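Local atomic coordinates of 39 kDa initiator binding protein (Trichomonas vaginalis, PDB entry 1PP7), a protein that binds the initiator element of core promoters through its N-terminal DNA-binding domain, the part described here, and so probably helps start transcription. Residues Thr11-Pro16 with Glu52-Leu57; Ser32-Lys37 with Asn84-Asp89; Thr63-Lys68 with Ser108-Asn113; Phe92-His97 with Gly101-Lys106. One frame throughout, in Å; residues are numbered along the deposited sequence.

Contact 1: residues Thr11-Pro16 with Glu52-Leu57; sequences TSRLPP and EEEIGL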
# COMPACT_ATOMS: atom_id res chain seq x y z
N THR C 11 -7.08 0.37 11.13
CA THR C 11 -7.80 -0.82 10.72
C THR C 11 -9.26 -0.73 11.13
O THR C 11 -10.14 -1.11 10.35
CB THR C 11 -7.18 -2.14 11.28
OG1 THR C 11 -7.88 -2.55 12.46
CG2 THR C 11 -5.71 -1.96 11.59
N SER C 12 -9.53 -0.19 12.33
CA SER C 12 -10.90 -0.05 12.78
C SER C 12 -11.72 0.81 11.81
O SER C 12 -12.95 0.74 11.81
CB SER C 12 -10.95 0.60 14.16
OG SER C 12 -10.86 2.02 14.05
N ARG C 13 -11.06 1.62 10.99
CA ARG C 13 -11.79 2.46 10.07
C ARG C 13 -11.88 1.94 8.66
O ARG C 13 -12.60 2.47 7.83
CB ARG C 13 -11.21 3.87 10.11
CG ARG C 13 -11.65 4.54 11.40
CD ARG C 13 -11.44 6.01 11.34
NE ARG C 13 -10.02 6.32 11.38
CZ ARG C 13 -9.47 7.35 10.75
NH1 ARG C 13 -10.24 8.18 10.03
NH2 ARG C 13 -8.15 7.54 10.83
N LEU C 14 -11.14 0.90 8.36
CA LEU C 14 -11.24 0.38 7.02
C LEU C 14 -12.12 -0.89 7.06
O LEU C 14 -12.23 -1.56 8.09
CB LEU C 14 -9.82 0.21 6.41
CG LEU C 14 -8.80 -0.72 7.04
CD1 LEU C 14 -9.12 -2.04 6.45
CD2 LEU C 14 -7.37 -0.37 6.76
N PRO C 15 -12.81 -1.19 5.96
CA PRO C 15 -13.72 -2.34 5.82
C PRO C 15 -13.14 -3.73 6.26
O PRO C 15 -11.97 -4.03 5.99
CB PRO C 15 -14.06 -2.33 4.33
CG PRO C 15 -13.76 -0.89 3.89
CD PRO C 15 -12.51 -0.60 4.65
N PRO C 16 -13.97 -4.58 6.92
CA PRO C 16 -13.56 -5.92 7.38
C PRO C 16 -12.89 -6.71 6.25
O PRO C 16 -11.97 -7.49 6.48
CB PRO C 16 -14.89 -6.57 7.79
CG PRO C 16 -15.71 -5.40 8.22
CD PRO C 16 -15.41 -4.36 7.16
N GLU C 52 -7.21 8.14 3.74
CA GLU C 52 -6.12 8.25 2.79
C GLU C 52 -5.11 9.27 3.30
O GLU C 52 -3.93 9.08 3.08
CB GLU C 52 -6.70 8.64 1.44
CG GLU C 52 -5.77 9.08 0.37
CD GLU C 52 -6.53 9.45 -0.94
OE1 GLU C 52 -7.49 10.29 -0.93
OE2 GLU C 52 -6.15 8.87 -1.99
N GLU C 53 -5.60 10.32 4.00
CA GLU C 53 -4.77 11.40 4.62
C GLU C 53 -3.95 10.78 5.77
O GLU C 53 -2.72 10.76 5.75
CB GLU C 53 -5.63 12.51 5.33
CG GLU C 53 -6.30 13.71 4.55
CD GLU C 53 -7.27 14.59 5.46
OE1 GLU C 53 -7.84 15.62 4.99
OE2 GLU C 53 -7.47 14.23 6.65
N GLU C 54 -4.68 10.34 6.79
CA GLU C 54 -4.10 9.74 7.98
C GLU C 54 -3.04 8.67 7.62
O GLU C 54 -1.93 8.69 8.15
CB GLU C 54 -5.21 9.15 8.87
CG GLU C 54 -6.44 10.05 9.05
CD GLU C 54 -6.42 10.96 10.30
OE1 GLU C 54 -6.67 10.47 11.44
OE2 GLU C 54 -6.15 12.19 10.16
N ILE C 55 -3.38 7.73 6.73
CA ILE C 55 -2.41 6.71 6.38
C ILE C 55 -1.33 7.26 5.43
O ILE C 55 -0.12 7.18 5.71
CB ILE C 55 -3.08 5.49 5.76
CG1 ILE C 55 -4.11 4.93 6.73
CG2 ILE C 55 -2.02 4.43 5.48
CD1 ILE C 55 -4.86 3.71 6.19
N GLY C 56 -1.74 7.82 4.32
CA GLY C 56 -0.72 8.35 3.45
C GLY C 56 -0.36 7.27 2.45
O GLY C 56 0.65 6.57 2.60
N LEU C 57 -1.24 7.13 1.46
CA LEU C 57 -1.14 6.18 0.38
C LEU C 57 -2.17 6.63 -0.64
O LEU C 57 -3.35 6.37 -0.48
CB LEU C 57 -1.47 4.77 0.87
CG LEU C 57 -1.20 3.68 -0.16
CD1 LEU C 57 0.15 3.95 -0.75
CD2 LEU C 57 -1.30 2.29 0.49
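Arg13 reaches out to Glu54 at the surface of the domain, and this single salt bridge is where the two segments touch. NH2 of Arg13 lies 3.3 Å from OE1 of Glu54, but the hydrogen bond is weak, with an N-H...O angle of only 127°. The guanidinium and carboxylate planes stand 82° apart, so the groups cannot pair flat through two parallel bonds. The same nitrogen also meets the aliphatic part of its partner: CG of Glu54 sits in the guanidinium plane, at its edge, 3.5 Å from NH2 of Arg13. The Glu54 chain bends about CB-CG (chi2 -93°), which turns the carboxylate beside the arginine. NE of Arg13 is bound more firmly to the backbone oxygen of Ser9, which steadies the guanidinium from its own side of the contact. The setting is a DNA-binding domain of the helix-turn-helix class with a winged-helix layout, in which Thr11-Pro16 links helix 6-11 to helix 16-23 and Glu52-Leu57 ends helix 49-55. Beneath the ion pair the packing is tighter, though it runs through neighbours. Leu14 is buried against Leu51, Ile55 against Val75, while CD2 of Leu14 and CD1 of Ile55 remain 4.8 Å apart. A type I turn, closed by Leu14 N to Thr11 O at 3.0 Å, sends Leu14 inward and leaves Ser12 at the surface. Gly56, with positive phi, takes the chain out of the helix and into strand 57-59, where Leu57 enters the core against Leu38, Leu41 and Leu45.

Contact 2: residues Ser32-Lys37 with Asn84-Asp89; sequences SRFPRK and NVNLRD. With nucleotides of chain A; nucleotides of chain B.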
# COMPACT_ATOMS: atom_id res chain seq x y z
N SER C 32 -3.54 -12.72 -2.64
CA SER C 32 -2.91 -12.79 -1.35
C SER C 32 -1.50 -12.13 -1.46
O SER C 32 -0.87 -11.91 -0.41
CB SER C 32 -2.82 -14.26 -0.88
OG SER C 32 -1.72 -14.96 -1.47
N ARG C 33 -1.02 -11.82 -2.67
CA ARG C 33 0.30 -11.20 -2.79
C ARG C 33 0.39 -9.68 -2.52
O ARG C 33 -0.58 -8.93 -2.68
CB ARG C 33 0.93 -11.56 -4.13
CG ARG C 33 1.13 -13.04 -4.16
CD ARG C 33 1.78 -13.52 -5.37
NE ARG C 33 3.15 -13.04 -5.39
CZ ARG C 33 4.08 -13.53 -6.20
NH1 ARG C 33 3.78 -14.51 -7.06
NH2 ARG C 33 5.33 -13.07 -6.13
N PHE C 34 1.57 -9.24 -2.08
CA PHE C 34 1.82 -7.83 -1.72
C PHE C 34 1.36 -6.75 -2.74
O PHE C 34 0.73 -5.77 -2.37
CB PHE C 34 3.33 -7.67 -1.39
CG PHE C 34 3.72 -6.27 -1.08
CD1 PHE C 34 4.21 -5.42 -2.08
CD2 PHE C 34 3.53 -5.77 0.20
CE1 PHE C 34 4.51 -4.09 -1.81
CE2 PHE C 34 3.83 -4.42 0.46
CZ PHE C 34 4.32 -3.59 -0.56
N PRO C 35 1.67 -6.94 -4.05
CA PRO C 35 1.26 -5.97 -5.07
C PRO C 35 -0.23 -5.71 -5.02
O PRO C 35 -0.64 -4.53 -5.01
CB PRO C 35 1.65 -6.64 -6.40
CG PRO C 35 2.78 -7.51 -6.02
CD PRO C 35 2.35 -8.10 -4.67
N ARG C 36 -1.05 -6.80 -5.00
CA ARG C 36 -2.50 -6.65 -5.01
C ARG C 36 -3.02 -6.19 -3.67
O ARG C 36 -4.11 -5.60 -3.60
CB ARG C 36 -3.19 -7.91 -5.45
CG ARG C 36 -2.98 -8.21 -6.91
CD ARG C 36 -4.02 -9.17 -7.35
NE ARG C 36 -3.79 -9.73 -8.67
CZ ARG C 36 -4.66 -10.58 -9.20
NH1 ARG C 36 -5.73 -10.91 -8.45
NH2 ARG C 36 -4.51 -11.05 -10.46
N LYS C 37 -2.27 -6.46 -2.61
CA LYS C 37 -2.68 -5.91 -1.33
C LYS C 37 -2.42 -4.38 -1.43
O LYS C 37 -3.30 -3.59 -1.07
CB LYS C 37 -1.88 -6.52 -0.18
CG LYS C 37 -2.22 -7.99 -0.00
CD LYS C 37 -1.21 -8.70 0.87
CE LYS C 37 -1.91 -9.74 1.72
NZ LYS C 37 -0.97 -10.73 2.38
N ASN C 84 10.09 -2.38 2.98
CA ASN C 84 11.16 -2.01 2.05
C ASN C 84 11.62 -3.23 1.30
O ASN C 84 11.83 -3.17 0.09
CB ASN C 84 12.42 -1.45 2.74
CG ASN C 84 12.17 -0.17 3.56
OD1 ASN C 84 11.33 0.68 3.20
ND2 ASN C 84 12.96 -0.00 4.65
N VAL C 85 11.82 -4.35 2.00
CA VAL C 85 12.27 -5.53 1.32
C VAL C 85 11.25 -5.93 0.19
O VAL C 85 11.65 -6.28 -0.94
CB VAL C 85 12.49 -6.67 2.36
CG1 VAL C 85 12.44 -8.03 1.70
CG2 VAL C 85 13.88 -6.51 3.04
N ASN C 86 9.94 -5.89 0.50
CA ASN C 86 8.92 -6.22 -0.48
C ASN C 86 8.90 -5.24 -1.69
O ASN C 86 8.69 -5.69 -2.86
CB ASN C 86 7.52 -6.23 0.17
CG ASN C 86 7.29 -7.45 1.08
OD1 ASN C 86 8.06 -8.45 1.07
ND2 ASN C 86 6.23 -7.36 1.87
N LEU C 87 9.07 -3.92 -1.44
CA LEU C 87 9.09 -2.95 -2.54
C LEU C 87 10.29 -3.28 -3.47
O LEU C 87 10.15 -3.38 -4.72
CB LEU C 87 9.18 -1.50 -2.01
CG LEU C 87 7.99 -1.09 -1.11
CD1 LEU C 87 8.20 0.29 -0.69
CD2 LEU C 87 6.70 -1.16 -1.80
N ARG C 88 11.45 -3.47 -2.83
CA ARG C 88 12.68 -3.84 -3.49
C ARG C 88 12.51 -5.11 -4.35
O ARG C 88 12.68 -5.06 -5.58
CB ARG C 88 13.81 -4.04 -2.43
CG ARG C 88 14.93 -5.10 -2.74
CD ARG C 88 16.30 -4.45 -2.85
NE ARG C 88 16.11 -3.00 -2.92
CZ ARG C 88 17.01 -2.12 -3.37
NH1 ARG C 88 18.22 -2.53 -3.81
NH2 ARG C 88 16.70 -0.80 -3.36
N ASP C 89 12.14 -6.22 -3.72
CA ASP C 89 12.02 -7.50 -4.45
C ASP C 89 10.89 -7.61 -5.44
O ASP C 89 10.94 -8.45 -6.31
CB ASP C 89 11.97 -8.67 -3.47
CG ASP C 89 13.14 -8.63 -2.43
OD1 ASP C 89 13.02 -9.33 -1.38
OD2 ASP C 89 14.16 -7.90 -2.67
P DC A 6 4.70 -11.90 -2.14
OP1 DC A 6 3.62 -11.14 -1.41
OP2 DC A 6 4.77 -11.88 -3.64
O5' DC A 6 6.14 -11.49 -1.53
C5' DC A 6 6.28 -10.89 -0.23
C4' DC A 6 6.00 -11.89 0.88
O4' DC A 6 6.91 -13.00 0.76
C3' DC A 6 6.17 -11.38 2.32
O3' DC A 6 5.00 -11.58 3.09
C2' DC A 6 7.28 -12.22 2.93
C1' DC A 6 7.30 -13.45 2.05
N1 DC A 6 8.63 -14.06 1.91
C2 DC A 6 9.18 -14.75 3.00
O2 DC A 6 8.56 -14.77 4.07
N3 DC A 6 10.36 -15.36 2.86
C4 DC A 6 11.02 -15.29 1.69
N4 DC A 6 12.18 -15.91 1.59
C5 DC A 6 10.51 -14.57 0.57
C6 DC A 6 9.32 -13.97 0.73
P DG B 4 15.98 0.22 -0.26
OP1 DG B 4 15.82 0.74 -1.66
OP2 DG B 4 14.90 -0.56 0.37
O5' DG B 4 17.31 -0.65 -0.22
C5' DG B 4 18.56 -0.01 -0.43
C4' DG B 4 19.68 -0.89 0.04
O4' DG B 4 19.75 -0.89 1.49
C3' DG B 4 19.52 -2.35 -0.38
O3' DG B 4 20.81 -2.84 -0.76
C2' DG B 4 18.95 -3.00 0.88
C1' DG B 4 19.62 -2.20 1.99
N9 DG B 4 18.95 -2.12 3.29
C8 DG B 4 17.65 -1.70 3.58
N7 DG B 4 17.36 -1.75 4.87
C5 DG B 4 18.53 -2.21 5.46
C6 DG B 4 18.84 -2.48 6.83
O6 DG B 4 18.13 -2.32 7.82
N1 DG B 4 20.15 -2.98 6.97
C2 DG B 4 21.05 -3.18 5.93
N2 DG B 4 22.27 -3.66 6.24
N3 DG B 4 20.77 -2.92 4.66
C4 DG B 4 19.51 -2.45 4.49
P DA A 5 5.70 -17.57 -5.63
OP1 DA A 5 4.55 -17.64 -6.54
OP2 DA A 5 7.06 -17.25 -6.15
O5' DA A 5 5.36 -16.51 -4.50
C5' DA A 5 4.25 -16.71 -3.63
C4' DA A 5 4.42 -15.83 -2.42
O4' DA A 5 5.30 -16.50 -1.48
C3' DA A 5 5.07 -14.47 -2.68
O3' DA A 5 4.51 -13.47 -1.80
C2' DA A 5 6.52 -14.73 -2.34
C1' DA A 5 6.34 -15.64 -1.15
N9 DA A 5 7.48 -16.47 -0.74
C8 DA A 5 8.65 -16.73 -1.43
N7 DA A 5 9.52 -17.44 -0.74
C5 DA A 5 8.88 -17.68 0.47
C6 DA A 5 9.30 -18.35 1.64
N6 DA A 5 10.49 -18.99 1.73
N1 DA A 5 8.46 -18.34 2.71
C2 DA A 5 7.25 -17.74 2.57
N3 DA A 5 6.73 -17.11 1.50
C4 DA A 5 7.61 -17.11 0.48
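The Phe34 ring lies under Asn86, whose CB stands 3.9 Å from the ring centroid and only 5° off its normal, a CH-pi contact over the middle of the face. At the rim of the same ring CZ of Phe34 meets CD2 of Leu87 at 3.6 Å. With CG anti to the backbone N (chi1 177°), the ring swings away from its own helix toward helix 80-89. ND2 of Asn86 passes the ring on its way to a DNA phosphate, with which it forms a hydrogen bond. One step outward, the phosphate of DC6 of chain A fixes the start of helix 34-45. Phe34 N donates to OP1 of DC6 at 2.9 Å and 167°, while Arg33 gives both NE (2.7 Å) and NH2 (2.8 Å) to OP2 of DC6. The helix N-terminus probably strengthens this hold on the anion. Behind it, Lys37 NZ holds Ser32 O at 3.0 Å and also binds Arg24 O, bracing the turn before the helix. On the far flank Arg88 faces the phosphate of DG4 of chain B. With Val85 packing on a thymine base, helix 80-89 looks like the recognition helix of a winged-helix domain, packed here against Phe34 of a helix whose N-terminus binds a phosphate.

Contact 3: residues Thr63-Lys68 with Ser108-Asn113; sequences TEFKMK and SGFTRN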
# COMPACT_ATOMS: atom_id res chain seq x y z
N THR C 63 -0.16 6.76 -12.92
CA THR C 63 0.94 5.81 -12.67
C THR C 63 1.92 5.95 -11.50
O THR C 63 2.84 5.15 -11.37
CB THR C 63 1.79 5.69 -13.95
OG1 THR C 63 2.34 6.97 -14.25
CG2 THR C 63 0.94 5.26 -15.12
N GLU C 64 1.75 6.95 -10.66
CA GLU C 64 2.67 7.12 -9.56
C GLU C 64 1.83 7.30 -8.32
O GLU C 64 0.71 7.81 -8.38
CB GLU C 64 3.56 8.37 -9.83
CG GLU C 64 4.12 8.37 -11.26
CD GLU C 64 5.27 9.40 -11.54
OE1 GLU C 64 5.80 9.38 -12.70
OE2 GLU C 64 5.64 10.20 -10.63
N PHE C 65 2.35 6.87 -7.18
CA PHE C 65 1.66 7.03 -5.90
C PHE C 65 2.70 7.46 -4.89
O PHE C 65 3.90 7.33 -5.11
CB PHE C 65 0.96 5.71 -5.42
CG PHE C 65 1.90 4.52 -5.19
CD1 PHE C 65 2.25 3.66 -6.26
CD2 PHE C 65 2.31 4.19 -3.90
CE1 PHE C 65 2.99 2.50 -6.06
CE2 PHE C 65 3.05 3.01 -3.66
CZ PHE C 65 3.39 2.16 -4.74
N LYS C 66 2.22 8.01 -3.79
CA LYS C 66 3.10 8.44 -2.75
C LYS C 66 2.57 7.75 -1.55
O LYS C 66 1.39 7.39 -1.53
CB LYS C 66 3.04 9.95 -2.55
CG LYS C 66 1.62 10.53 -2.33
CD LYS C 66 1.80 11.97 -1.79
CE LYS C 66 0.62 12.90 -2.15
NZ LYS C 66 0.65 14.23 -1.37
N MET C 67 3.42 7.58 -0.54
CA MET C 67 2.98 6.91 0.66
C MET C 67 3.88 7.26 1.80
O MET C 67 4.95 7.83 1.59
CB MET C 67 2.98 5.36 0.45
CG MET C 67 4.35 4.68 0.53
SD MET C 67 4.20 2.81 0.40
CE MET C 67 4.98 2.48 -1.09
N LYS C 68 3.41 6.97 3.02
CA LYS C 68 4.20 7.13 4.22
C LYS C 68 4.45 5.64 4.61
O LYS C 68 3.58 4.98 5.17
CB LYS C 68 3.38 7.88 5.27
CG LYS C 68 3.25 9.36 5.00
CD LYS C 68 2.92 10.13 6.27
CE LYS C 68 2.82 11.64 5.99
NZ LYS C 68 2.82 12.56 7.18
N SER C 108 6.15 -0.91 -13.23
CA SER C 108 5.51 -1.13 -14.53
C SER C 108 4.21 -1.97 -14.45
O SER C 108 4.15 -3.01 -13.81
CB SER C 108 6.55 -1.71 -15.52
OG SER C 108 6.77 -3.08 -15.25
N GLY C 109 3.15 -1.47 -15.09
CA GLY C 109 1.88 -2.16 -15.09
C GLY C 109 1.10 -2.02 -13.78
O GLY C 109 0.12 -2.73 -13.53
N PHE C 110 1.55 -1.09 -12.93
CA PHE C 110 0.90 -0.86 -11.67
C PHE C 110 0.31 0.58 -11.76
O PHE C 110 1.00 1.60 -11.62
CB PHE C 110 1.95 -1.05 -10.55
CG PHE C 110 1.37 -0.98 -9.17
CD1 PHE C 110 1.20 0.26 -8.52
CD2 PHE C 110 0.93 -2.14 -8.53
CE1 PHE C 110 0.59 0.32 -7.27
CE2 PHE C 110 0.31 -2.07 -7.26
CZ PHE C 110 0.14 -0.84 -6.64
N THR C 111 -1.00 0.63 -11.98
CA THR C 111 -1.67 1.91 -12.17
C THR C 111 -3.04 1.92 -11.54
O THR C 111 -3.52 0.88 -11.03
CB THR C 111 -1.90 2.20 -13.68
OG1 THR C 111 -2.90 1.30 -14.21
CG2 THR C 111 -0.67 1.96 -14.46
N ARG C 112 -3.67 3.10 -11.64
CA ARG C 112 -5.01 3.38 -11.15
C ARG C 112 -5.89 2.21 -11.46
O ARG C 112 -6.60 1.75 -10.59
CB ARG C 112 -5.55 4.66 -11.81
CG ARG C 112 -6.86 5.25 -11.23
CD ARG C 112 -6.63 6.58 -10.49
NE ARG C 112 -5.91 7.57 -11.29
CZ ARG C 112 -5.58 8.78 -10.86
NH1 ARG C 112 -5.90 9.17 -9.64
NH2 ARG C 112 -4.96 9.63 -11.67
N ASN C 113 -5.88 1.71 -12.69
CA ASN C 113 -6.70 0.54 -13.03
C ASN C 113 -5.98 -0.70 -13.59
O ASN C 113 -6.53 -1.45 -14.41
CB ASN C 113 -7.91 0.91 -13.92
CG ASN C 113 -7.55 1.78 -15.10
OD1 ASN C 113 -6.68 1.41 -15.90
ND2 ASN C 113 -8.20 2.95 -15.20
O HOH W 1 3.24 2.62 -11.38
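Thr63 opens the contact with its methyl group: CG2 lies 3.7 Å from CG2 of Thr111, the two side chains running side by side and pointing the same way. In both threonines CG2 sits anti to the carbonyl carbon, which sets methyl against methyl. The Thr63 carbonyl also faces that of Phe110; between them sits a water, 2.6 Å from Thr63 O and 2.5 Å from Phe110 O, at hydrogen-bonding distance from both. After Glu64, which turns away, comes Phe65, with CG held between the backbone N and the carbonyl carbon (chi1 61°). This drops its ring into the core, where CE1 of Phe65 meets CE1 of Phe110 at 3.5 Å. The centroids are 5.5 Å apart and the planes inclined at 50°, an oblique meeting of rings. Phe110 is held from other sides as well: His39 and Phe92 both pair with it edge-to-face. Phe65 is already in the sheet, its backbone hydrogen-bonded to Trp105; past it the strand leaves Ser108-Asn113, Lys66 bonding to Ser58 through the backbone and setting its charged end on Trp102, Met67 bonding to Thr103. Thr111 O is hydrogen-bonded to NE2 of His39, a residue known to bind zinc, so the second segment also holds that imidazole. No direct hydrogen bond ties the two segments. Their union is a buried aromatic pair backed by two methyl groups, with a water relieving the approach of two carbonyls that could not bond to each other; strand 110-111 thus packs by its side chains on Phe65 and Thr63, outside the four-stranded sheet.

Contact 4: residues Phe92-His97 with Gly101-Lys106; sequences FEQLQH and GWTQWK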
# COMPACT_ATOMS: atom_id res chain seq x y z
N PHE C 92 9.32 -2.27 -7.35
CA PHE C 92 8.68 -0.97 -7.22
C PHE C 92 9.89 -0.04 -7.34
O PHE C 92 11.00 -0.35 -6.93
CB PHE C 92 7.96 -0.82 -5.89
CG PHE C 92 6.60 -1.45 -5.89
CD1 PHE C 92 5.46 -0.67 -6.12
CD2 PHE C 92 6.47 -2.85 -5.78
CE1 PHE C 92 4.21 -1.27 -6.23
CE2 PHE C 92 5.25 -3.47 -5.89
CZ PHE C 92 4.10 -2.69 -6.12
N GLU C 93 9.71 1.05 -8.03
CA GLU C 93 10.81 1.93 -8.23
C GLU C 93 10.53 3.26 -7.55
O GLU C 93 9.53 3.93 -7.83
CB GLU C 93 11.03 2.06 -9.72
CG GLU C 93 11.81 3.30 -10.16
CD GLU C 93 11.93 3.32 -11.70
OE1 GLU C 93 11.05 2.71 -12.37
OE2 GLU C 93 12.89 3.93 -12.23
N GLN C 94 11.42 3.60 -6.62
CA GLN C 94 11.31 4.81 -5.86
C GLN C 94 11.68 6.03 -6.73
O GLN C 94 12.75 6.06 -7.38
CB GLN C 94 12.23 4.75 -4.65
CG GLN C 94 11.92 5.90 -3.72
CD GLN C 94 12.59 5.76 -2.40
OE1 GLN C 94 12.98 4.67 -2.02
NE2 GLN C 94 12.72 6.87 -1.67
N LEU C 95 10.81 7.01 -6.72
CA LEU C 95 10.99 8.23 -7.49
C LEU C 95 11.29 9.46 -6.58
O LEU C 95 11.46 10.57 -7.07
CB LEU C 95 9.73 8.48 -8.32
CG LEU C 95 9.31 7.28 -9.16
CD1 LEU C 95 8.00 7.63 -9.78
CD2 LEU C 95 10.39 6.84 -10.22
N GLN C 96 11.35 9.25 -5.27
CA GLN C 96 11.63 10.35 -4.35
C GLN C 96 12.10 9.90 -2.95
O GLN C 96 11.58 8.90 -2.37
CB GLN C 96 10.42 11.24 -4.22
CG GLN C 96 10.67 12.47 -3.36
CD GLN C 96 9.40 12.94 -2.61
OE1 GLN C 96 9.12 12.47 -1.51
NE2 GLN C 96 8.64 13.86 -3.21
N HIS C 97 13.12 10.63 -2.48
CA HIS C 97 13.73 10.46 -1.15
C HIS C 97 12.64 10.81 -0.12
O HIS C 97 11.68 11.54 -0.43
CB HIS C 97 14.93 11.44 -0.97
CG HIS C 97 15.70 11.28 0.32
ND1 HIS C 97 16.58 10.24 0.54
CD2 HIS C 97 15.77 12.07 1.42
CE1 HIS C 97 17.16 10.39 1.72
NE2 HIS C 97 16.69 11.50 2.28
N GLY C 101 8.42 11.96 5.87
CA GLY C 101 7.82 10.63 5.80
C GLY C 101 7.13 10.22 4.50
O GLY C 101 6.55 9.14 4.38
N TRP C 102 7.16 11.09 3.51
CA TRP C 102 6.51 10.74 2.26
C TRP C 102 7.54 10.26 1.26
O TRP C 102 8.66 10.81 1.16
CB TRP C 102 5.79 11.94 1.68
CG TRP C 102 4.57 12.27 2.40
CD1 TRP C 102 4.42 13.20 3.38
CD2 TRP C 102 3.28 11.72 2.14
NE1 TRP C 102 3.09 13.28 3.75
CE2 TRP C 102 2.37 12.39 3.01
CE3 TRP C 102 2.80 10.73 1.26
CZ2 TRP C 102 0.99 12.10 3.03
CZ3 TRP C 102 1.46 10.44 1.27
CH2 TRP C 102 0.56 11.13 2.16
N THR C 103 7.15 9.25 0.51
CA THR C 103 8.01 8.68 -0.47
C THR C 103 7.10 8.50 -1.71
O THR C 103 5.88 8.46 -1.57
CB THR C 103 8.68 7.44 0.24
OG1 THR C 103 10.06 7.39 -0.10
CG2 THR C 103 7.98 6.18 0.03
N GLN C 104 7.68 8.52 -2.93
CA GLN C 104 6.87 8.39 -4.16
C GLN C 104 7.32 7.21 -4.94
O GLN C 104 8.51 6.88 -4.92
CB GLN C 104 7.01 9.61 -5.02
CG GLN C 104 5.76 10.44 -5.05
CD GLN C 104 6.01 11.78 -5.62
OE1 GLN C 104 6.52 11.90 -6.75
NE2 GLN C 104 5.66 12.83 -4.85
N TRP C 105 6.37 6.62 -5.68
CA TRP C 105 6.62 5.38 -6.42
C TRP C 105 5.92 5.12 -7.73
O TRP C 105 4.89 5.70 -7.99
CB TRP C 105 6.27 4.17 -5.56
CG TRP C 105 6.94 4.16 -4.26
CD1 TRP C 105 6.65 4.95 -3.20
CD2 TRP C 105 8.08 3.38 -3.89
NE1 TRP C 105 7.53 4.74 -2.21
CE2 TRP C 105 8.43 3.77 -2.59
CE3 TRP C 105 8.83 2.40 -4.52
CZ2 TRP C 105 9.51 3.21 -1.89
CZ3 TRP C 105 9.91 1.84 -3.85
CH2 TRP C 105 10.24 2.26 -2.54
N LYS C 106 6.46 4.14 -8.47
CA LYS C 106 5.90 3.64 -9.73
C LYS C 106 6.41 2.21 -9.93
O LYS C 106 7.39 1.80 -9.33
CB LYS C 106 6.28 4.53 -10.93
CG LYS C 106 7.33 3.98 -11.89
CD LYS C 106 8.29 5.07 -12.31
CE LYS C 106 8.85 4.88 -13.74
NZ LYS C 106 9.71 3.70 -13.96
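Gln94 lies across the indole of Trp105 and can be followed outward from its backbone. Its CB sits over the six-membered ring, 3.9 Å from the centroid and 16° off the normal, a CH-pi contact on the face. CG of Gln94 passes 3.7 Å from Gln104 O, and CD continues above CZ2 of Trp105. OE1 of Gln94 then hangs 3.7 Å from CH2 of Trp105, the amide inclined 35° to the ring. NE2 goes the other way, to a hydrogen bond with a DNA phosphate; its separation from Gln96 O is too short to trust. The extended chain, with CG anti to the backbone N, is what carries the amide along the indole. Beside it OG1 of Thr103 donates to Gln96 O at 3.1 Å. The backbones are joined at the hydrogen-bonded pair Glu93-Lys106, with Glu93 N to Lys106 O at 2.8 Å and Lys106 N to Glu93 O at 3.1 Å. Leu95 N adds a bond to Gln104 O at 2.9 Å. On the sheet face opposite Trp105, Glu93 forms a salt bridge with NZ of Lys106, though its modelled length is doubtfully short. The aliphatic part of that lysine takes a leucine methyl, CD2 of Leu95 lying 3.5 Å from CD of Lys106. Phe92 tucks its CB against CE3 of Trp105 on the core side. Two antiparallel strands joined by a short turn, with Gln94 hydrogen-bonded to a DNA phosphate and Thr103 packed on the phosphate backbone, are what one expects of the wing hairpin of a winged-helix domain.

All four contacts lie in one DNA-binding domain. Contacts 1 and 2 interleave along the chain and sit on opposite sides of its centre, their centres about 18 Å apart. Contacts 3 and 4, with centres about 10 Å apart, share the four-stranded antiparallel sheet, in which strands 65-67 and 102-106 are neighbours; the hairpin of contact 4 falls in sequence between the two segments of contact 3. Contact 1 feeds into this sheet through strand 57-59. Contact 2 touches it from the helical side, where Leu87 meets Trp105. Helix 80-89 and the hairpin that follows thus both meet the DNA, while the nearest atom of contact 1 is about 12 Å from it.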